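Local coordinates for protein gamma-glutamyltranspeptidase (Streptomyces lincolnensis, PDB 6J3I) that is an LmbA-like gamma-glutamyltranspeptidase homologue of the Ntn-hydrolase family, probably acting through an N-terminal threonine exposed by self-cleavage, at residues A[38-43]-A[424-429]; A[61-66]-A[432-437]; A[149-154]-A[409-414]. The protein carries 1 engineered substitution. All coordinates share one frame; numbering follows the deposited sequence.

Contact 1 (A[38-43]-A[424-429])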
# COMPACT_ATOMS: atom_id res chain seq x y z
N ASP A 38 -18.29 -6.64 1.22
CA ASP A 38 -19.15 -5.46 1.29
C ASP A 38 -18.50 -4.39 2.18
O ASP A 38 -18.45 -3.22 1.84
CB ASP A 38 -20.53 -5.81 1.87
CG ASP A 38 -21.31 -6.78 1.01
OD1 ASP A 38 -21.48 -6.50 -0.19
OD2 ASP A 38 -21.77 -7.82 1.53
N ALA A 39 -17.98 -4.83 3.32
CA ALA A 39 -17.46 -3.93 4.33
C ALA A 39 -16.21 -3.21 3.89
O ALA A 39 -16.06 -2.02 4.13
CB ALA A 39 -17.19 -4.69 5.60
N ALA A 40 -15.30 -3.97 3.28
CA ALA A 40 -14.07 -3.41 2.73
C ALA A 40 -14.33 -2.36 1.65
O ALA A 40 -13.71 -1.29 1.65
CB ALA A 40 -13.21 -4.53 2.17
N VAL A 41 -15.24 -2.66 0.73
CA VAL A 41 -15.61 -1.70 -0.31
C VAL A 41 -16.05 -0.39 0.35
O VAL A 41 -15.52 0.67 0.03
CB VAL A 41 -16.69 -2.25 -1.28
CG1 VAL A 41 -17.26 -1.14 -2.17
CG2 VAL A 41 -16.09 -3.34 -2.16
N ALA A 42 -16.98 -0.46 1.30
CA ALA A 42 -17.44 0.72 2.03
C ALA A 42 -16.33 1.51 2.75
O ALA A 42 -16.26 2.75 2.65
CB ALA A 42 -18.49 0.32 3.03
N GLY A 43 -15.49 0.78 3.48
CA GLY A 43 -14.31 1.34 4.15
C GLY A 43 -13.32 2.01 3.22
O GLY A 43 -12.84 3.11 3.50
N LEU A 424 -6.58 -1.71 5.29
CA LEU A 424 -7.90 -2.10 5.70
C LEU A 424 -8.04 -3.64 5.70
O LEU A 424 -7.76 -4.28 4.68
CB LEU A 424 -8.88 -1.42 4.75
CG LEU A 424 -10.35 -1.83 4.77
CD1 LEU A 424 -11.27 -0.63 4.84
CD2 LEU A 424 -10.62 -2.64 3.53
N ASP A 425 -8.45 -4.19 6.84
CA ASP A 425 -8.66 -5.64 7.06
C ASP A 425 -10.04 -5.91 7.62
O ASP A 425 -10.47 -5.20 8.53
CB ASP A 425 -7.72 -6.18 8.13
CG ASP A 425 -6.32 -6.12 7.73
OD1 ASP A 425 -6.00 -6.66 6.65
OD2 ASP A 425 -5.52 -5.57 8.51
N VAL A 426 -10.69 -6.97 7.14
CA VAL A 426 -12.01 -7.38 7.67
C VAL A 426 -12.14 -8.91 7.76
O VAL A 426 -11.72 -9.62 6.86
CB VAL A 426 -13.16 -6.85 6.81
CG1 VAL A 426 -14.50 -7.10 7.49
CG2 VAL A 426 -13.01 -5.36 6.53
N VAL A 427 -12.71 -9.38 8.86
CA VAL A 427 -13.16 -10.78 8.98
C VAL A 427 -14.60 -10.75 9.51
O VAL A 427 -14.89 -10.00 10.44
CB VAL A 427 -12.22 -11.63 9.88
CG1 VAL A 427 -12.14 -11.10 11.31
CG2 VAL A 427 -12.66 -13.10 9.88
N ASP A 428 -15.48 -11.56 8.91
CA ASP A 428 -16.93 -11.55 9.26
C ASP A 428 -17.38 -12.80 10.02
O ASP A 428 -16.60 -13.73 10.27
CB ASP A 428 -17.79 -11.32 8.00
CG ASP A 428 -17.67 -12.45 6.98
OD1 ASP A 428 -17.28 -13.59 7.33
OD2 ASP A 428 -17.99 -12.19 5.80
N ARG A 429 -18.66 -12.83 10.37
CA ARG A 429 -19.24 -13.95 11.12
C ARG A 429 -19.15 -15.32 10.42
O ARG A 429 -19.15 -16.35 11.09
CB ARG A 429 -20.70 -13.64 11.47
CG ARG A 429 -21.69 -13.82 10.32
CD ARG A 429 -23.06 -13.26 10.65
NE ARG A 429 -23.63 -13.86 11.86
CZ ARG A 429 -24.87 -13.65 12.31
NH1 ARG A 429 -25.28 -14.26 13.43
NH2 ARG A 429 -25.72 -12.84 11.66

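Contact 2 (A[61-66]-A[432-437])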
# COMPACT_ATOMS: atom_id res chain seq x y z
N VAL A 61 -4.90 -0.54 -5.82
CA VAL A 61 -5.11 -1.42 -4.67
C VAL A 61 -4.87 -2.90 -5.00
O VAL A 61 -5.51 -3.44 -5.91
CB VAL A 61 -6.54 -1.23 -4.07
CG1 VAL A 61 -7.63 -1.66 -5.05
CG2 VAL A 61 -6.69 -1.98 -2.75
N PRO A 62 -3.94 -3.56 -4.27
CA PRO A 62 -3.96 -5.01 -4.17
C PRO A 62 -4.91 -5.46 -3.06
O PRO A 62 -4.93 -4.86 -1.98
CB PRO A 62 -2.50 -5.38 -3.81
CG PRO A 62 -1.75 -4.11 -3.72
CD PRO A 62 -2.72 -2.98 -3.68
N ILE A 63 -5.68 -6.51 -3.34
CA ILE A 63 -6.62 -7.11 -2.39
C ILE A 63 -6.30 -8.59 -2.33
O ILE A 63 -6.18 -9.24 -3.36
CB ILE A 63 -8.09 -6.94 -2.84
CG1 ILE A 63 -8.36 -5.49 -3.27
CG2 ILE A 63 -9.06 -7.40 -1.74
CD1 ILE A 63 -9.74 -5.24 -3.84
N LEU A 64 -6.11 -9.11 -1.12
CA LEU A 64 -6.04 -10.54 -0.87
C LEU A 64 -7.38 -10.91 -0.25
O LEU A 64 -7.81 -10.27 0.71
CB LEU A 64 -4.91 -10.87 0.11
CG LEU A 64 -3.48 -10.98 -0.42
CD1 LEU A 64 -2.50 -10.89 0.73
CD2 LEU A 64 -3.26 -12.28 -1.18
N LEU A 65 -8.05 -11.93 -0.80
CA LEU A 65 -9.30 -12.41 -0.23
C LEU A 65 -9.18 -13.88 0.10
O LEU A 65 -8.60 -14.65 -0.67
CB LEU A 65 -10.50 -12.14 -1.14
CG LEU A 65 -10.35 -12.53 -2.61
CD1 LEU A 65 -11.67 -13.02 -3.18
CD2 LEU A 65 -9.81 -11.36 -3.43
N ALA A 66 -9.70 -14.26 1.26
CA ALA A 66 -9.71 -15.63 1.76
C ALA A 66 -11.15 -15.97 2.12
O ALA A 66 -11.53 -15.88 3.28
CB ALA A 66 -8.78 -15.77 2.96
N ASN A 432 -15.02 -15.20 6.40
CA ASN A 432 -14.41 -14.60 5.21
C ASN A 432 -13.42 -13.54 5.65
O ASN A 432 -13.72 -12.78 6.56
CB ASN A 432 -15.45 -13.92 4.33
CG ASN A 432 -16.48 -14.89 3.78
OD1 ASN A 432 -16.14 -15.99 3.33
ND2 ASN A 432 -17.74 -14.48 3.78
N MET A 433 -12.26 -13.50 5.00
CA MET A 433 -11.26 -12.47 5.26
C MET A 433 -10.86 -11.68 4.01
O MET A 433 -10.85 -12.21 2.89
CB MET A 433 -10.02 -13.08 5.89
CG MET A 433 -10.31 -13.84 7.17
SD MET A 433 -8.85 -14.74 7.71
CE MET A 433 -8.22 -13.59 8.92
N VAL A 434 -10.54 -10.40 4.23
CA VAL A 434 -9.93 -9.52 3.23
C VAL A 434 -8.79 -8.74 3.87
O VAL A 434 -8.83 -8.43 5.06
CB VAL A 434 -10.87 -8.41 2.70
CG1 VAL A 434 -10.72 -8.27 1.20
CG2 VAL A 434 -12.31 -8.63 3.11
N ALA A 435 -7.81 -8.39 3.05
CA ALA A 435 -6.77 -7.44 3.44
C ALA A 435 -6.39 -6.64 2.20
O ALA A 435 -6.05 -7.22 1.16
CB ALA A 435 -5.57 -8.17 4.02
N ALA A 436 -6.45 -5.31 2.31
CA ALA A 436 -6.20 -4.43 1.16
C ALA A 436 -5.36 -3.24 1.58
O ALA A 436 -5.55 -2.68 2.66
CB ALA A 436 -7.52 -3.95 0.58
N THR A 437 -4.43 -2.83 0.72
CA THR A 437 -3.66 -1.60 0.95
C THR A 437 -3.86 -0.68 -0.26
O THR A 437 -3.08 -0.73 -1.21
CB THR A 437 -2.18 -1.83 1.39
OG1 THR A 437 -1.28 -0.99 0.67
CG2 THR A 437 -1.78 -3.24 1.20

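Contact 3 (A[149-154]-A[409-414])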
# COMPACT_ATOMS: atom_id res chain seq x y z
N GLY A 149 -4.40 18.91 6.57
CA GLY A 149 -4.16 20.35 6.40
C GLY A 149 -2.69 20.69 6.25
O GLY A 149 -2.32 21.50 5.39
N VAL A 150 -1.85 20.07 7.08
CA VAL A 150 -0.39 20.23 7.01
C VAL A 150 0.13 19.84 5.62
O VAL A 150 1.02 20.50 5.08
CB VAL A 150 0.33 19.40 8.11
CG1 VAL A 150 1.85 19.33 7.90
CG2 VAL A 150 0.03 20.00 9.48
N THR A 151 -0.42 18.77 5.07
CA THR A 151 -0.05 18.31 3.73
C THR A 151 -0.41 19.37 2.69
O THR A 151 0.41 19.70 1.83
CB THR A 151 -0.73 16.97 3.40
OG1 THR A 151 -0.25 15.97 4.31
CG2 THR A 151 -0.40 16.53 2.01
N VAL A 152 -1.64 19.89 2.78
CA VAL A 152 -2.12 20.96 1.89
C VAL A 152 -1.25 22.22 1.98
O VAL A 152 -0.91 22.80 0.94
CB VAL A 152 -3.60 21.31 2.15
CG1 VAL A 152 -4.06 22.53 1.35
CG2 VAL A 152 -4.50 20.13 1.82
N GLU A 153 -0.90 22.65 3.19
CA GLU A 153 -0.06 23.85 3.38
C GLU A 153 1.33 23.72 2.75
O GLU A 153 1.82 24.66 2.14
CB GLU A 153 0.14 24.21 4.87
CG GLU A 153 -1.00 24.99 5.54
CD GLU A 153 -1.28 26.35 4.91
OE1 GLU A 153 -0.46 26.86 4.10
OE2 GLU A 153 -2.35 26.93 5.24
N THR A 154 1.93 22.55 2.89
CA THR A 154 3.22 22.26 2.30
C THR A 154 3.21 22.50 0.79
O THR A 154 4.21 22.95 0.22
CB THR A 154 3.63 20.81 2.58
OG1 THR A 154 3.55 20.57 3.99
CG2 THR A 154 5.05 20.54 2.12
N PRO A 409 11.51 14.29 5.33
CA PRO A 409 10.12 14.75 5.39
C PRO A 409 9.16 13.90 4.56
O PRO A 409 9.58 13.13 3.70
CB PRO A 409 10.20 16.18 4.83
N ASP A 410 7.87 14.07 4.83
CA ASP A 410 6.80 13.33 4.15
C ASP A 410 6.58 13.85 2.73
O ASP A 410 6.58 13.08 1.77
CB ASP A 410 5.49 13.43 4.97
CG ASP A 410 4.57 12.23 4.78
OD1 ASP A 410 5.06 11.13 4.46
OD2 ASP A 410 3.35 12.40 4.99
N VAL A 411 6.41 15.17 2.61
CA VAL A 411 6.01 15.85 1.37
C VAL A 411 6.91 17.08 1.15
O VAL A 411 7.18 17.82 2.09
CB VAL A 411 4.53 16.32 1.45
CG1 VAL A 411 4.05 16.94 0.13
CG2 VAL A 411 3.60 15.18 1.86
N ALA A 412 7.36 17.28 -0.09
CA ALA A 412 8.12 18.51 -0.46
C ALA A 412 7.21 19.55 -1.13
O ALA A 412 6.07 19.25 -1.48
CB ALA A 412 9.28 18.16 -1.39
N ALA A 413 7.74 20.76 -1.31
CA ALA A 413 7.02 21.85 -2.01
C ALA A 413 6.64 21.50 -3.46
O ALA A 413 5.59 21.91 -3.97
CB ALA A 413 7.84 23.14 -1.96
N ASP A 414 7.53 20.75 -4.11
CA ASP A 414 7.27 19.97 -5.34
C ASP A 414 5.93 19.22 -5.36
O ASP A 414 5.28 19.12 -6.40
CB ASP A 414 8.35 18.88 -5.47
CG ASP A 414 9.65 19.39 -6.01
OD1 ASP A 414 9.67 19.88 -7.16
OD2 ASP A 414 10.68 19.27 -5.32

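Contact 1 (A[38-43]-A[424-429])
With chi1 at 169°, Leu424 carries CG opposite its backbone N and next to its carbonyl carbon, which turns CG toward helix 38-43. Two residues further along the strand Val426 behaves in the same way: CG1 is anti to N (chi1 -171°), while CG2 lies anti to the carbonyl carbon.

The two residues then share the helix surface between them. The fork of Leu424 straddles neighbouring turns, its CD2 lying 3.5 Å from the CB of Ala40 and its CD1 resting 3.7 Å from the CA of Gly43. Because Gly43 has no side chain, that second methyl comes directly against main chain and the leucine can sit deep. The valine works nearer the start of the segment. Its CG1 approaches the methyl of Ala39, CB to CG1 4.1 Å, and its CG2 leans toward the backbone of Ala40, with 4.2 Å from CG2 to the Ala40 N.

Small residues on the helix and branched ones on the strand allow close layers. The short axes of helix 38-43 and strand 424-428 approach to 8.5 Å and run roughly antiparallel, at 153°. No hydrogen bond crosses, so the interface is purely apolar, and all five touching residues are buried.

This is helix-on-sheet packing within the layered alpha-beta-beta-alpha architecture of the Ntn fold. Trp115 of helix 111-122 also touches Ala40, and Leu30 of helix 20-31 packs on both Ala39 and Val426. On the other side of the strand Val427 meets Val592 of strand 590-594, in the facing beta layer. Strand 424-428 itself is hydrogen-bonded between strands 13-17 and 433-436.

Contact 2 (A[61-66]-A[432-437])
The flat peptide groups of Leu64 and Ala435 meet edge to edge, N-H against C=O: Ala435 N lies 3.0 Å from Leu64 O, and Leu64 N returns to Ala435 O at 3.0 Å. Ala66 and Met433 form the next hydrogen-bonded pair. Ala66 N reaches Met433 O at 2.9 Å, whereas Met433 N stands above the plane of the Ala66 carbonyl, 46° out of it and off the lone pairs. At the other end the Pro62 ring brings its CD edge to 3.4 Å from Thr437 O, and the bond from Thr437 N to Pro62 O is weak.

These are adjacent antiparallel strands of one beta layer in the Ntn sandwich, and each face meets a different partner. Ile63, Leu65, Val434 and Ala436 look toward the helices; the CG2 of Ile63, anti to its backbone N, runs beside Val434 with 3.5 Å from CG2 to CG1, and Trp115 of helix 111-122 touches Ile63 and Ala436. Leu64, Ala66, Met433 and Ala435 occupy the reverse face. There Ala66 CB and Met433 CB are 4.2 Å apart, and Pro494 of strand 493-499 touches both residues.

Contact 3 (A[149-154]-A[409-414])
The C-terminal turn of helix 146-154 meets the irregular linker that leads toward strand 424-428, and Thr154 and Val411 carry most of this surface contact. In this family such a linker runs up to the point of self-cleavage, so 409-414 probably lies just upstream of it. The chain is untraced from 375 to 408, and 409-414 is where it becomes visible again.

Thr154 splits its two branches between separate tasks. Its OG1 turns back into the helix and donates to Val150 O at 2.8 Å, the same oxygen that accepts Thr154 N at 3.1 Å; the two donors arrive from opposite faces of that carbonyl's plane. The torsion that permits this, chi1 -53°, leaves CG2 anti to the backbone N and aimed at the linker. There the methyl lies 3.5 Å from Val411 O and 4.2 Å from Val411 CG1.

One turn earlier Thr151 repeats the theme, its OG1 bonded to Asn147 O and its CG2 placed 4.2 Å from Val411 CG2. At the helix end Thr154 O comes within 3.8 Å of Ala413 CA.

Both threonine hydroxyls bond within their own helix, and what meets 409-414 is methyl groups and the Thr154 carbonyl. No hydrogen bond crosses, so the contact, about 190 Å² of buried surface, is made by van der Waals packing.

Contacts 1 and 2 form one continuous block, with centres 9 Å apart. Strand 424-428 from contact 1 and strand 433-436 from contact 2 are sheet neighbours, joined by probable hydrogen bonds from Ala436 N to Leu424 O at 2.9 Å and from Val434 N to Val426 O at 3.0 Å. Contact 3 stands apart: its centre is 31 Å from that of contact 1 and 30 Å from that of contact 2, with nearest atoms about 17 and 14 Å away. The chain nevertheless links them, since the linker 409-414 runs on to strand 424-428; the engineered alanine, at what is probably the family's nucleophilic threonine, falls between the two.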